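Local structure of cell wall surface anchor family protein (Streptococcus agalactiae, 3PHS) at residues T135-L140 with S229-V234; L160-G165 with G202-K207. The protein serves as a minor pilin of the Gram-positive pilus, with an IgG-like domain that mediates adhesion to lung epithelial cells. All blocks are in the same frame, centred on the assembly; numbering follows the deposited sequence.

Both contacts lie in the part of the chain assigned to a prealbumin-like fold, and contact 2 is nested inside the loop that contact 1 closes. Contact 1 pairs strands 135-146 and 231-240 in parallel, in a mixed sheet. Contact 2 pairs strands 157-162 and 202-210 antiparallel, in a second sheet. The two sheets face each other through leucines: L138 and L140 of contact 1 pack on L206 of contact 2, so the buried side of each contact belongs to one shared core. The outer sides differ. Contact 1 carries a glutamate-threonine hydrogen bond there, whereas contact 2 carries Y161, V205 and the aliphatic part of K207.

Contact 1. Residues T135-L140 with S229-V234; sequences TGELDL and SKTVTV
E137 and T231 face each other as a parallel bridge pair and are joined by their side chains. The backbone bonds of E137 go to the neighbours of T231. E137 N donates to K230 O (3.0 Å), and V232 N donates to E137 O (2.9 Å). D139 repeats the pattern, giving its N-H to V232 O in a nearly straight bond (175°) and taking V234 N on its own carbonyl. Before the strand of 231-234 begins, S229 N already binds T135 O. A water also donates to T135 O and meets S229 OG, so two partners hold this carbonyl.

Strand 135-146 is an inner strand of its sheet. Its other edge bonds to strand 193-200. The parallel pairing of 135-146 with 231-240 is consistent with the prealbumin-like fold assigned to this region.

The polar side chains lie on the face of E137, T231 and D139. E137 is extended beyond CG and crosses T231 at a slant. T231 OG1 donates to E137 OE2 (2.7 Å) from above the carboxylate plane, 72° out of it. T231 OG1 is anti to the carbonyl carbon (chi1 -58°). This leaves CG2 anti to the backbone N and pointing forward along the strand, 3.7 Å from D139 CB. The D139 carboxylate is bound elsewhere, by R195 and H193.

The apolar contacts are on the opposite face. V234 CG1 sits between L138 CD1 (3.6 Å) and L140 CD1 (3.9 Å). L138 CD1 also reaches V232 CG1, at 4.0 Å. Both leucines continue onto L206 of the facing sheet.

Contact 2. Residues L160-G165 with G202-K207; sequences LYEKNG and GDYVLK
Y204 packs against L160 and E162 in an antiparallel pairing of two inner strands of a prealbumin-like sandwich. Y161 and V205 form the hydrogen-bonded pair: Y161 N donates to V205 O, and V205 N to Y161 O (2.8 Å). A type II turn from E162 to G165 follows. At its start K163 N donates to D203 O from above the carbonyl plane, 39° out of it.

The Y204 side chain can be followed outward. CB lies 3.3 Å from Y161 O and also touches L160 CD1. CG is anti to the carbonyl carbon (chi1 -64°), which carries the ring obliquely across E162. CD2 faces Y161 O, which lies at the ring edge near its plane, and also meets E162 CA. CE2 reaches E162 CG at 4.0 Å, with the carboxylate and ring planes 81° apart. At the tip, OH bonds to I200 O, and a water lies within hydrogen-bonding reach of both Y204 OH and E162 OE2. R112 makes a cation-pi contact with the ring.

L160 CD1 is shared: it also touches L206 CD2 (3.8 Å). On the other face, the Y161 ring crosses K207 obliquely, and its OH bonds to E159. K163 and D203 run side by side, pointing the same way, with K163 CB 3.9 Å from D203 CB. D203 OD1 is hydrogen-bonded to T225 OG1, while K163 NZ stops 4.7 Å from D203 OD2.

Contact 1. Residues T135-L140 with S229-V234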
loop_
_atom_site.group_PDB
_atom_site.type_symbol
_atom_site.label_atom_id
_atom_site.label_comp_id
_atom_site.label_asym_id
_atom_site.label_seq_id
_atom_site.Cartn_x
_atom_site.Cartn_y
_atom_site.Cartn_z
ATOM N N THR A 135 -8.067 8.905 0.670
ATOM C CA THR A 135 -8.601 7.627 1.194
ATOM C C THR A 135 -10.041 7.348 0.771
ATOM O O THR A 135 -10.769 8.242 0.379
ATOM C CB THR A 135 -8.501 7.538 2.735
ATOM O OG1 THR A 135 -9.317 8.560 3.351
ATOM C CG2 THR A 135 -7.034 7.655 3.199
ATOM N N GLY A 136 -10.431 6.083 0.845
ATOM C CA GLY A 136 -11.844 5.719 0.783
ATOM C C GLY A 136 -12.053 4.571 1.745
ATOM O O GLY A 136 -11.165 4.233 2.511
ATOM N N GLU A 137 -13.215 3.937 1.662
ATOM C CA GLU A 137 -13.644 3.028 2.708
ATOM C C GLU A 137 -14.076 1.678 2.135
ATOM O O GLU A 137 -14.500 1.567 0.988
ATOM C CB GLU A 137 -14.777 3.713 3.506
ATOM C CG GLU A 137 -15.809 2.828 4.185
ATOM C CD GLU A 137 -17.010 3.627 4.691
ATOM O OE1 GLU A 137 -16.807 4.615 5.433
ATOM O OE2 GLU A 137 -18.158 3.277 4.331
ATOM N N LEU A 138 -13.937 0.653 2.966
ATOM C CA LEU A 138 -14.407 -0.684 2.648
ATOM C C LEU A 138 -15.609 -0.956 3.529
ATOM O O LEU A 138 -15.567 -0.669 4.724
ATOM C CB LEU A 138 -13.318 -1.697 2.989
ATOM C CG LEU A 138 -13.686 -3.178 3.060
ATOM C CD1 LEU A 138 -14.156 -3.644 1.669
ATOM C CD2 LEU A 138 -12.469 -3.976 3.538
ATOM N N ASP A 139 -16.678 -1.508 2.952
ATOM C CA ASP A 139 -17.760 -2.057 3.764
ATOM C C ASP A 139 -18.024 -3.509 3.360
ATOM O O ASP A 139 -18.619 -3.777 2.313
ATOM C CB ASP A 139 -19.040 -1.229 3.655
ATOM C CG ASP A 139 -20.063 -1.598 4.717
ATOM O OD1 ASP A 139 -19.942 -2.685 5.336
ATOM O OD2 ASP A 139 -20.993 -0.805 4.941
ATOM N N LEU A 140 -17.559 -4.421 4.202
ATOM C CA LEU A 140 -17.725 -5.846 3.987
ATOM C C LEU A 140 -18.962 -6.335 4.719
ATOM O O LEU A 140 -19.122 -6.084 5.915
ATOM C CB LEU A 140 -16.497 -6.613 4.470
ATOM C CG LEU A 140 -16.542 -8.148 4.570
ATOM C CD1 LEU A 140 -16.865 -8.790 3.219
ATOM C CD2 LEU A 140 -15.218 -8.685 5.132
ATOM N N SER A 229 -12.771 8.655 -1.741
ATOM C CA SER A 229 -14.027 9.382 -1.450
ATOM C C SER A 229 -15.283 8.552 -1.684
ATOM O O SER A 229 -16.397 9.098 -1.771
ATOM C CB SER A 229 -14.107 10.700 -2.244
ATOM O OG SER A 229 -12.904 11.450 -2.084
ATOM N N LYS A 230 -15.091 7.238 -1.791
ATOM C CA LYS A 230 -16.188 6.303 -2.024
ATOM C C LYS A 230 -16.086 5.126 -1.067
ATOM O O LYS A 230 -15.035 4.887 -0.481
ATOM C CB LYS A 230 -16.164 5.787 -3.451
ATOM C CG LYS A 230 -16.450 6.837 -4.525
ATOM C CD LYS A 230 -16.411 6.207 -5.914
ATOM C CE LYS A 230 -17.236 4.906 -6.012
ATOM N NZ LYS A 230 -17.370 4.430 -7.441
ATOM N N THR A 231 -17.197 4.421 -0.889
ATOM C CA THR A 231 -17.206 3.176 -0.131
ATOM C C THR A 231 -17.368 2.054 -1.129
ATOM O O THR A 231 -18.249 2.119 -1.995
ATOM C CB THR A 231 -18.385 3.096 0.887
ATOM O OG1 THR A 231 -18.320 4.199 1.786
ATOM C CG2 THR A 231 -18.298 1.818 1.705
ATOM N N VAL A 232 -16.522 1.032 -1.027
ATOM C CA VAL A 232 -16.700 -0.169 -1.837
ATOM C C VAL A 232 -17.439 -1.197 -0.979
ATOM O O VAL A 232 -16.991 -1.523 0.106
ATOM C CB VAL A 232 -15.355 -0.723 -2.421
ATOM C CG1 VAL A 232 -14.351 -1.031 -1.330
ATOM C CG2 VAL A 232 -15.605 -1.961 -3.304
ATOM N N THR A 233 -18.579 -1.678 -1.475
ATOM C CA THR A 233 -19.388 -2.651 -0.752
ATOM C C THR A 233 -19.038 -4.029 -1.284
ATOM O O THR A 233 -19.036 -4.245 -2.494
ATOM C CB THR A 233 -20.909 -2.373 -0.935
ATOM O OG1 THR A 233 -21.230 -1.113 -0.355
ATOM C CG2 THR A 233 -21.731 -3.418 -0.222
ATOM N N VAL A 234 -18.703 -4.960 -0.397
ATOM C CA VAL A 234 -18.427 -6.324 -0.843
ATOM C C VAL A 234 -19.178 -7.316 0.028
ATOM O O VAL A 234 -19.221 -7.146 1.231
ATOM C CB VAL A 234 -16.899 -6.633 -0.893
ATOM C CG1 VAL A 234 -16.212 -6.226 0.350
ATOM C CG2 VAL A 234 -16.632 -8.111 -1.183
HETATM O O HOH W 1 -10.474 11.053 -0.797
#

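Contact 2. Residues L160-G165 with G202-K207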
loop_
_atom_site.group_PDB
_atom_site.type_symbol
_atom_site.label_atom_id
_atom_site.label_comp_id
_atom_site.label_asym_id
_atom_site.label_seq_id
_atom_site.Cartn_x
_atom_site.Cartn_y
_atom_site.Cartn_z
ATOM N N LEU A 160 -6.556 -7.796 6.501
ATOM C CA LEU A 160 -6.501 -7.026 5.259
ATOM C C LEU A 160 -5.043 -6.766 4.881
ATOM O O LEU A 160 -4.221 -6.474 5.755
ATOM C CB LEU A 160 -7.250 -5.706 5.437
ATOM C CG LEU A 160 -7.351 -4.813 4.196
ATOM C CD1 LEU A 160 -8.238 -5.402 3.113
ATOM C CD2 LEU A 160 -7.864 -3.424 4.589
ATOM N N TYR A 161 -4.723 -6.912 3.598
ATOM C CA TYR A 161 -3.376 -6.708 3.090
ATOM C C TYR A 161 -3.427 -5.759 1.910
ATOM O O TYR A 161 -4.417 -5.710 1.214
ATOM C CB TYR A 161 -2.797 -8.041 2.596
ATOM C CG TYR A 161 -2.516 -9.001 3.715
ATOM C CD1 TYR A 161 -3.540 -9.770 4.284
ATOM C CD2 TYR A 161 -1.231 -9.123 4.230
ATOM C CE1 TYR A 161 -3.271 -10.643 5.349
ATOM C CE2 TYR A 161 -0.953 -9.996 5.264
ATOM C CZ TYR A 161 -1.969 -10.757 5.819
ATOM O OH TYR A 161 -1.660 -11.616 6.867
ATOM N N GLU A 162 -2.339 -5.032 1.665
ATOM C CA GLU A 162 -2.161 -4.437 0.340
ATOM C C GLU A 162 -2.003 -5.611 -0.638
ATOM O O GLU A 162 -1.500 -6.671 -0.245
ATOM C CB GLU A 162 -0.911 -3.539 0.317
ATOM C CG GLU A 162 -1.023 -2.322 1.249
ATOM C CD GLU A 162 0.237 -1.463 1.299
ATOM O OE1 GLU A 162 1.248 -1.811 0.659
ATOM O OE2 GLU A 162 0.200 -0.432 1.987
ATOM N N LYS A 163 -2.423 -5.431 -1.888
ATOM C CA LYS A 163 -2.198 -6.439 -2.936
ATOM C C LYS A 163 -0.723 -6.868 -2.960
ATOM O O LYS A 163 0.174 -6.018 -2.955
ATOM C CB LYS A 163 -2.620 -5.917 -4.318
ATOM C CG LYS A 163 -2.731 -7.037 -5.345
ATOM C CD LYS A 163 -2.996 -6.539 -6.754
ATOM C CE LYS A 163 -2.868 -7.708 -7.732
ATOM N NZ LYS A 163 -3.832 -7.622 -8.864
ATOM N N ASN A 164 -0.481 -8.181 -2.966
ATOM C CA ASN A 164 0.889 -8.756 -2.917
ATOM C C ASN A 164 1.683 -8.422 -1.649
ATOM O O ASN A 164 2.895 -8.670 -1.591
ATOM C CB ASN A 164 1.744 -8.363 -4.149
ATOM C CG ASN A 164 1.105 -8.732 -5.470
ATOM O OD1 ASN A 164 0.560 -9.830 -5.641
ATOM N ND2 ASN A 164 1.178 -7.810 -6.427
ATOM N N GLY A 165 1.016 -7.860 -0.643
ATOM C CA GLY A 165 1.673 -7.473 0.605
ATOM C C GLY A 165 1.910 -8.646 1.541
ATOM O O GLY A 165 1.158 -9.631 1.527
ATOM N N GLY A 202 -6.510 2.205 -3.902
ATOM C CA GLY A 202 -5.638 1.161 -4.464
ATOM C C GLY A 202 -6.170 -0.229 -4.195
ATOM O O GLY A 202 -7.313 -0.393 -3.739
ATOM N N ASP A 203 -5.333 -1.237 -4.435
ATOM C CA ASP A 203 -5.787 -2.630 -4.388
ATOM C C ASP A 203 -5.388 -3.333 -3.112
ATOM O O ASP A 203 -4.234 -3.236 -2.657
ATOM C CB ASP A 203 -5.268 -3.398 -5.617
ATOM C CG ASP A 203 -5.859 -2.888 -6.916
ATOM O OD1 ASP A 203 -6.908 -2.201 -6.878
ATOM O OD2 ASP A 203 -5.252 -3.181 -7.980
ATOM N N TYR A 204 -6.350 -4.038 -2.526
ATOM C CA TYR A 204 -6.159 -4.731 -1.265
ATOM C C TYR A 204 -6.688 -6.157 -1.360
ATOM O O TYR A 204 -7.350 -6.522 -2.325
ATOM C CB TYR A 204 -6.878 -3.984 -0.113
ATOM C CG TYR A 204 -6.320 -2.602 0.160
ATOM C CD1 TYR A 204 -6.683 -1.518 -0.625
ATOM C CD2 TYR A 204 -5.403 -2.390 1.195
ATOM C CE1 TYR A 204 -6.153 -0.236 -0.387
ATOM C CE2 TYR A 204 -4.863 -1.100 1.451
ATOM C CZ TYR A 204 -5.250 -0.041 0.650
ATOM O OH TYR A 204 -4.720 1.208 0.877
ATOM N N VAL A 205 -6.384 -6.948 -0.342
ATOM C CA VAL A 205 -6.837 -8.335 -0.285
ATOM C C VAL A 205 -7.353 -8.625 1.116
ATOM O O VAL A 205 -6.651 -8.412 2.117
ATOM C CB VAL A 205 -5.715 -9.331 -0.672
ATOM C CG1 VAL A 205 -6.172 -10.785 -0.464
ATOM C CG2 VAL A 205 -5.262 -9.112 -2.098
ATOM N N LEU A 206 -8.591 -9.116 1.176
ATOM C CA LEU A 206 -9.166 -9.610 2.418
ATOM C C LEU A 206 -8.865 -11.096 2.567
ATOM O O LEU A 206 -9.165 -11.886 1.668
ATOM C CB LEU A 206 -10.680 -9.390 2.411
ATOM C CG LEU A 206 -11.190 -7.995 2.777
ATOM C CD1 LEU A 206 -12.652 -7.888 2.376
ATOM C CD2 LEU A 206 -11.001 -7.697 4.282
ATOM N N LYS A 207 -8.273 -11.462 3.684
ATOM C CA LYS A 207 -8.003 -12.840 3.973
ATOM C C LYS A 207 -8.924 -13.341 5.085
ATOM O O LYS A 207 -8.948 -12.791 6.132
ATOM C CB LYS A 207 -6.525 -13.029 4.315
ATOM C CG LYS A 207 -6.072 -14.458 4.336
ATOM C CD LYS A 207 -4.550 -14.603 4.577
ATOM C CE LYS A 207 -4.163 -16.039 4.983
ATOM N NZ LYS A 207 -2.778 -16.161 5.444
HETATM O O HOH W 2 -1.526 1.436 0.519
#